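Local coordinates for protein KLLA0E08119p (Kluyveromyces lactis, PDB 3VA7) that forms the urea carboxylase part of a bifunctional enzyme and probably carboxylates urea to urea-1-carboxylate using biotin, bicarbonate and ATP, at residues E32-A37 / A104-P109; V130-S135 / W340-A345. All blocks are in the same frame, centred on the assembly; numbering follows the deposited sequence.

Contact 1: residues E32-A37 / A104-P109; sequences ETVLIA and AQAIIP
Strands 33-36 and 106-108 are neighbours inside the five-stranded parallel sheet of the Rossmann-like N-terminal domain of the biotin carboxylase part, and in their pairing Leu35 sits beside Ile107. The register follows from the backbone bonds: Leu35 N donates to Ala106 O at 2.9 Å, and Leu35 O accepts Ile108 N at 2.9 Å, so both polar backbone atoms of Leu35 reach across and bracket Ile107. At the latter bond the C=O...donor angle is 172°, which makes it almost linear at the acceptor. One step on, Ala37 N meets Ile108 O at 2.9 Å. The opening bond, from Gln105 N to Thr33 O, is longer at 3.1 Å and bent, with 138° at its hydrogen; Gln105 lies just before strand 106-108.

Side chains leave the sheet on two faces. On one, Leu35 CB rests on Ala104 CB at 3.9 Å, while Leu35 CD2 runs alongside Ile107 CG2, the two chains pointing the same way; helix 92-101 covers this layer through Ile96, Ala98 and Ala99. On the other face, Ile36 lies side by side with Ile108, its CD1 3.9 Å from Ile108 CG2, and both lean on Ile46 of helix 40-53. Ile108 has CG1 extended away from its own N (chi1 178°), which sets CG2 between N and the carbonyl carbon and turns that methyl to Val34; the two side chains run slantwise to each other, Val34 CG1 to Ile108 CG2 at 3.6 Å.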
loop_
_atom_site.group_PDB
_atom_site.type_symbol
_atom_site.label_atom_id
_atom_site.label_comp_id
_atom_site.label_asym_id
_atom_site.label_seq_id
_atom_site.Cartn_x
_atom_site.Cartn_y
_atom_site.Cartn_z
ATOM N N GLU A 32 28.357 -31.700 -9.721
ATOM C CA GLU A 32 28.789 -31.086 -8.497
ATOM C C GLU A 32 28.108 -29.715 -8.402
ATOM O O GLU A 32 27.465 -29.390 -7.408
ATOM C CB GLU A 32 30.323 -30.990 -8.518
ATOM C CG GLU A 32 31.053 -31.363 -7.218
ATOM C CD GLU A 32 30.570 -32.691 -6.607
ATOM O OE1 GLU A 32 30.568 -33.704 -7.351
ATOM O OE2 GLU A 32 30.203 -32.717 -5.384
ATOM N N THR A 33 28.230 -28.921 -9.460
ATOM C CA THR A 33 27.514 -27.674 -9.546
ATOM C C THR A 33 26.749 -27.680 -10.895
ATOM O O THR A 33 27.276 -28.179 -11.890
ATOM C CB THR A 33 28.470 -26.430 -9.342
ATOM O OG1 THR A 33 29.364 -26.321 -10.429
ATOM C CG2 THR A 33 29.359 -26.594 -8.149
ATOM N N VAL A 34 25.512 -27.173 -10.909
ATOM C CA VAL A 34 24.628 -27.165 -12.085
ATOM C C VAL A 34 24.041 -25.752 -12.260
ATOM O O VAL A 34 23.546 -25.196 -11.316
ATOM C CB VAL A 34 23.428 -28.194 -11.924
ATOM C CG1 VAL A 34 22.340 -27.934 -12.945
ATOM C CG2 VAL A 34 23.859 -29.631 -12.040
ATOM N N LEU A 35 24.086 -25.166 -13.456
ATOM C CA LEU A 35 23.459 -23.838 -13.691
ATOM C C LEU A 35 22.046 -23.961 -14.279
ATOM O O LEU A 35 21.816 -24.858 -15.100
ATOM C CB LEU A 35 24.309 -23.027 -14.645
ATOM C CG LEU A 35 23.836 -21.635 -15.087
ATOM C CD1 LEU A 35 25.098 -20.766 -15.134
ATOM C CD2 LEU A 35 23.006 -21.609 -16.449
ATOM N N ILE A 36 21.118 -23.086 -13.871
ATOM C CA ILE A 36 19.756 -23.123 -14.412
ATOM C C ILE A 36 19.593 -22.000 -15.383
ATOM O O ILE A 36 19.560 -20.823 -14.985
ATOM C CB ILE A 36 18.639 -22.813 -13.377
ATOM C CG1 ILE A 36 18.903 -23.369 -11.962
ATOM C CG2 ILE A 36 17.254 -23.113 -13.945
ATOM C CD1 ILE A 36 19.351 -24.679 -11.866
ATOM N N ALA A 37 19.451 -22.351 -16.660
ATOM C CA ALA A 37 19.223 -21.363 -17.713
ATOM C C ALA A 37 17.758 -20.926 -17.723
ATOM O O ALA A 37 17.059 -20.974 -18.754
ATOM C CB ALA A 37 19.661 -21.873 -19.059
ATOM N N ALA A 104 30.245 -24.427 -13.592
ATOM C CA ALA A 104 29.098 -25.405 -13.646
ATOM C C ALA A 104 29.395 -26.538 -14.613
ATOM O O ALA A 104 29.741 -26.287 -15.773
ATOM C CB ALA A 104 27.791 -24.710 -14.028
ATOM N N GLN A 105 29.316 -27.785 -14.173
ATOM C CA GLN A 105 29.545 -28.837 -15.161
ATOM C C GLN A 105 28.408 -29.053 -16.133
ATOM O O GLN A 105 28.641 -29.593 -17.232
ATOM C CB GLN A 105 30.085 -30.129 -14.594
ATOM C CG GLN A 105 29.443 -30.572 -13.367
ATOM C CD GLN A 105 30.446 -30.747 -12.266
ATOM O OE1 GLN A 105 31.237 -29.817 -11.959
ATOM N NE2 GLN A 105 30.443 -31.955 -11.653
ATOM N N ALA A 106 27.206 -28.588 -15.777
ATOM C CA ALA A 106 25.970 -28.825 -16.566
ATOM C C ALA A 106 25.044 -27.624 -16.537
ATOM O O ALA A 106 25.077 -26.803 -15.597
ATOM C CB ALA A 106 25.243 -30.038 -16.063
ATOM N N ILE A 107 24.234 -27.514 -17.584
ATOM C CA ILE A 107 23.168 -26.522 -17.649
ATOM C C ILE A 107 21.830 -27.215 -17.851
ATOM O O ILE A 107 21.689 -28.089 -18.719
ATOM C CB ILE A 107 23.382 -25.519 -18.781
ATOM C CG1 ILE A 107 24.731 -24.815 -18.617
ATOM C CG2 ILE A 107 22.222 -24.534 -18.847
ATOM C CD1 ILE A 107 25.216 -24.160 -19.908
ATOM N N ILE A 108 20.872 -26.874 -17.004
ATOM C CA ILE A 108 19.562 -27.423 -17.148
ATOM C C ILE A 108 18.708 -26.221 -17.494
ATOM O O ILE A 108 18.765 -25.194 -16.808
ATOM C CB ILE A 108 19.100 -28.224 -15.914
ATOM C CG1 ILE A 108 17.673 -28.750 -16.099
ATOM C CG2 ILE A 108 19.192 -27.386 -14.675
ATOM C CD1 ILE A 108 17.244 -29.782 -15.085
ATOM N N PRO A 109 17.940 -26.340 -18.600
ATOM C CA PRO A 109 17.298 -25.201 -19.249
ATOM C C PRO A 109 15.872 -24.890 -18.829
ATOM O O PRO A 109 15.405 -23.768 -19.087
ATOM C CB PRO A 109 17.306 -25.609 -20.713
ATOM C CG PRO A 109 17.205 -27.092 -20.670
ATOM C CD PRO A 109 17.796 -27.581 -19.390
#

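Contact 2: residues V130-S135 / W340-A345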
loop_
_atom_site.group_PDB
_atom_site.type_symbol
_atom_site.label_atom_id
_atom_site.label_comp_id
_atom_site.label_asym_id
_atom_site.label_seq_id
_atom_site.Cartn_x
_atom_site.Cartn_y
_atom_site.Cartn_z
ATOM N N VAL A 130 27.708 -30.031 -19.996
ATOM C CA VAL A 130 26.620 -30.974 -20.267
ATOM C C VAL A 130 25.226 -30.322 -20.193
ATOM O O VAL A 130 24.768 -30.030 -19.130
ATOM C CB VAL A 130 26.667 -32.146 -19.266
ATOM C CG1 VAL A 130 25.505 -33.081 -19.508
ATOM C CG2 VAL A 130 27.998 -32.876 -19.360
ATOM N N PHE A 131 24.605 -30.050 -21.334
ATOM C CA PHE A 131 23.172 -29.673 -21.510
ATOM C C PHE A 131 22.226 -30.762 -21.023
ATOM O O PHE A 131 22.198 -31.834 -21.608
ATOM C CB PHE A 131 22.919 -29.533 -23.004
ATOM C CG PHE A 131 21.498 -29.213 -23.366
ATOM C CD1 PHE A 131 20.993 -27.928 -23.190
ATOM C CD2 PHE A 131 20.677 -30.186 -23.955
ATOM C CE1 PHE A 131 19.660 -27.601 -23.562
ATOM C CE2 PHE A 131 19.359 -29.875 -24.351
ATOM C CZ PHE A 131 18.845 -28.580 -24.152
ATOM N N VAL A 132 21.454 -30.496 -19.964
ATOM C CA VAL A 132 20.534 -31.510 -19.437
ATOM C C VAL A 132 19.312 -31.449 -20.320
ATOM O O VAL A 132 18.411 -30.689 -20.068
ATOM C CB VAL A 132 20.156 -31.237 -17.978
ATOM C CG1 VAL A 132 19.307 -32.338 -17.435
ATOM C CG2 VAL A 132 21.402 -31.106 -17.177
ATOM N N GLY A 133 19.332 -32.201 -21.406
ATOM C CA GLY A 133 18.290 -32.153 -22.407
ATOM C C GLY A 133 18.749 -33.001 -23.566
ATOM O O GLY A 133 19.873 -33.541 -23.520
ATOM N N PRO A 134 17.908 -33.110 -24.620
ATOM C CA PRO A 134 18.308 -33.893 -25.796
ATOM C C PRO A 134 19.313 -33.168 -26.705
ATOM O O PRO A 134 19.533 -31.935 -26.571
ATOM C CB PRO A 134 16.986 -34.146 -26.493
ATOM C CG PRO A 134 16.167 -32.946 -26.139
ATOM C CD PRO A 134 16.570 -32.528 -24.773
ATOM N N SER A 135 19.917 -33.932 -27.615
ATOM C CA SER A 135 20.944 -33.425 -28.575
ATOM C C SER A 135 20.419 -32.329 -29.494
ATOM O O SER A 135 19.215 -32.275 -29.780
ATOM C CB SER A 135 21.422 -34.577 -29.462
ATOM O OG SER A 135 20.409 -34.932 -30.412
ATOM N N TRP A 340 15.714 -37.544 -12.326
ATOM C CA TRP A 340 15.902 -38.402 -13.471
ATOM C C TRP A 340 16.660 -37.718 -14.600
ATOM O O TRP A 340 17.669 -38.218 -15.043
ATOM C CB TRP A 340 14.564 -38.899 -13.948
ATOM C CG TRP A 340 14.127 -40.118 -13.263
ATOM C CD1 TRP A 340 14.001 -40.321 -11.893
ATOM C CD2 TRP A 340 13.770 -41.359 -13.887
ATOM N NE1 TRP A 340 13.597 -41.628 -11.637
ATOM C CE2 TRP A 340 13.428 -42.277 -12.837
ATOM C CE3 TRP A 340 13.705 -41.795 -15.228
ATOM C CZ2 TRP A 340 13.019 -43.594 -13.106
ATOM C CZ3 TRP A 340 13.282 -43.075 -15.499
ATOM C CH2 TRP A 340 12.955 -43.971 -14.449
ATOM N N MET A 341 16.199 -36.574 -15.053
ATOM C CA MET A 341 16.905 -35.852 -16.082
ATOM C C MET A 341 18.382 -35.710 -15.690
ATOM O O MET A 341 19.287 -36.012 -16.480
ATOM C CB MET A 341 16.298 -34.467 -16.281
ATOM C CG MET A 341 14.866 -34.439 -16.898
ATOM S SD MET A 341 14.226 -32.756 -17.083
ATOM C CE MET A 341 15.426 -31.921 -18.093
ATOM N N LEU A 342 18.646 -35.273 -14.472
ATOM C CA LEU A 342 20.019 -35.020 -14.109
ATOM C C LEU A 342 20.845 -36.317 -14.214
ATOM O O LEU A 342 21.962 -36.310 -14.750
ATOM C CB LEU A 342 20.105 -34.400 -12.707
ATOM C CG LEU A 342 19.620 -32.949 -12.629
ATOM C CD1 LEU A 342 19.326 -32.496 -11.163
ATOM C CD2 LEU A 342 20.583 -32.000 -13.291
ATOM N N ARG A 343 20.282 -37.414 -13.718
ATOM C CA ARG A 343 21.007 -38.634 -13.606
ATOM C C ARG A 343 21.252 -39.167 -15.001
ATOM O O ARG A 343 22.362 -39.657 -15.285
ATOM C CB ARG A 343 20.249 -39.660 -12.779
ATOM C CG ARG A 343 20.173 -39.397 -11.255
ATOM C CD ARG A 343 19.686 -40.672 -10.532
ATOM N NE ARG A 343 20.292 -41.853 -11.178
ATOM C CZ ARG A 343 20.042 -43.146 -10.899
ATOM N NH1 ARG A 343 19.173 -43.508 -9.936
ATOM N NH2 ARG A 343 20.672 -44.092 -11.612
ATOM N N ILE A 344 20.249 -39.031 -15.881
ATOM C CA ILE A 344 20.381 -39.514 -17.238
ATOM C C ILE A 344 21.436 -38.722 -17.985
ATOM O O ILE A 344 22.207 -39.296 -18.745
ATOM C CB ILE A 344 19.051 -39.430 -18.041
ATOM C CG1 ILE A 344 18.069 -40.483 -17.541
ATOM C CG2 ILE A 344 19.320 -39.538 -19.574
ATOM C CD1 ILE A 344 16.679 -40.241 -18.011
ATOM N N ALA A 345 21.433 -37.409 -17.778
ATOM C CA ALA A 345 22.302 -36.496 -18.508
ATOM C C ALA A 345 23.746 -36.718 -18.156
ATOM O O ALA A 345 24.621 -36.221 -18.897
ATOM C CB ALA A 345 21.954 -35.060 -18.238
#
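Val130 opens the approach to helix 337-345 by leaning a methyl on Ala345: Val130 CG1 lies 4.3 Å from Ala345 CB, with the carbonyl of Ala345 close by. Val130 also touches Ala106 and Phe31. Phe131 turns its ring away from the helix, into helix 118-125, where Phe120, Ser121 and Cys124 receive it.

Val132 carries the contact. Both its methyls reach the helix and share Ala345; CG1 also meets Met341, CG2 also Leu342. With CG1 extended from the backbone N (chi1 -176°), that branch lands between Met341 CB and Ala345 CB, at 3.9 Å from Met341 CB and the same distance from Ala345 CB, residues one helical turn apart. CG2 meets Leu342 CD2 at 4.1 Å, the two side chains crossing at a slant; Leu342 is shared with Leu50 and Met53 of helix 40-53. Met341 bends at its last torsion (chi3 57°), which brings CE back to within 3.8 Å of Val132 O. That carbonyl is hydrogen-bonded to a bound glycerol, probably from the crystallisation liquor.

The chain then turns tightly: Val132 is the centre of an inverse gamma turn, closed by a weak bond from Gly133 N to Phe131 O. Pro134 O is held by Ser121 OG, and Ser135 serves as N-cap of helix 136-143, its OG bonded to Ala138 N.

With the contact made mainly by apolar side chains, helix 337-345 packs on Val130 of outermost strand 130-131 and chiefly on Val132 just beyond it, with Met341 also on Ile108 of strand 106-108: this is helix-on-sheet packing at the edge of the Rossmann-like sheet of the biotin carboxylase N-terminal domain.

Overall arrangement
From the N terminus, strand 33-36 leads through helix 40-53, strands 56-61 and 76-79 and helix 92-101 before 104-109 returns beside it; contact 1 closes this loop of 66 residues. Helix 118-125 then carries the chain to 130-135, and contact 2 closes a much longer loop, of 204 residues, on helix 337-345. The two loops follow in series, neither nested nor crossed. Their centres are 10 Å apart, and segment 104-109 joins them: probable hydrogen bonds run from Val130 N to Gln105 O and from Val132 N to Ile107 O. Contact 1 thus lies inside the five-stranded sheet, while contact 2 packs a sequence-distant helix against its edge.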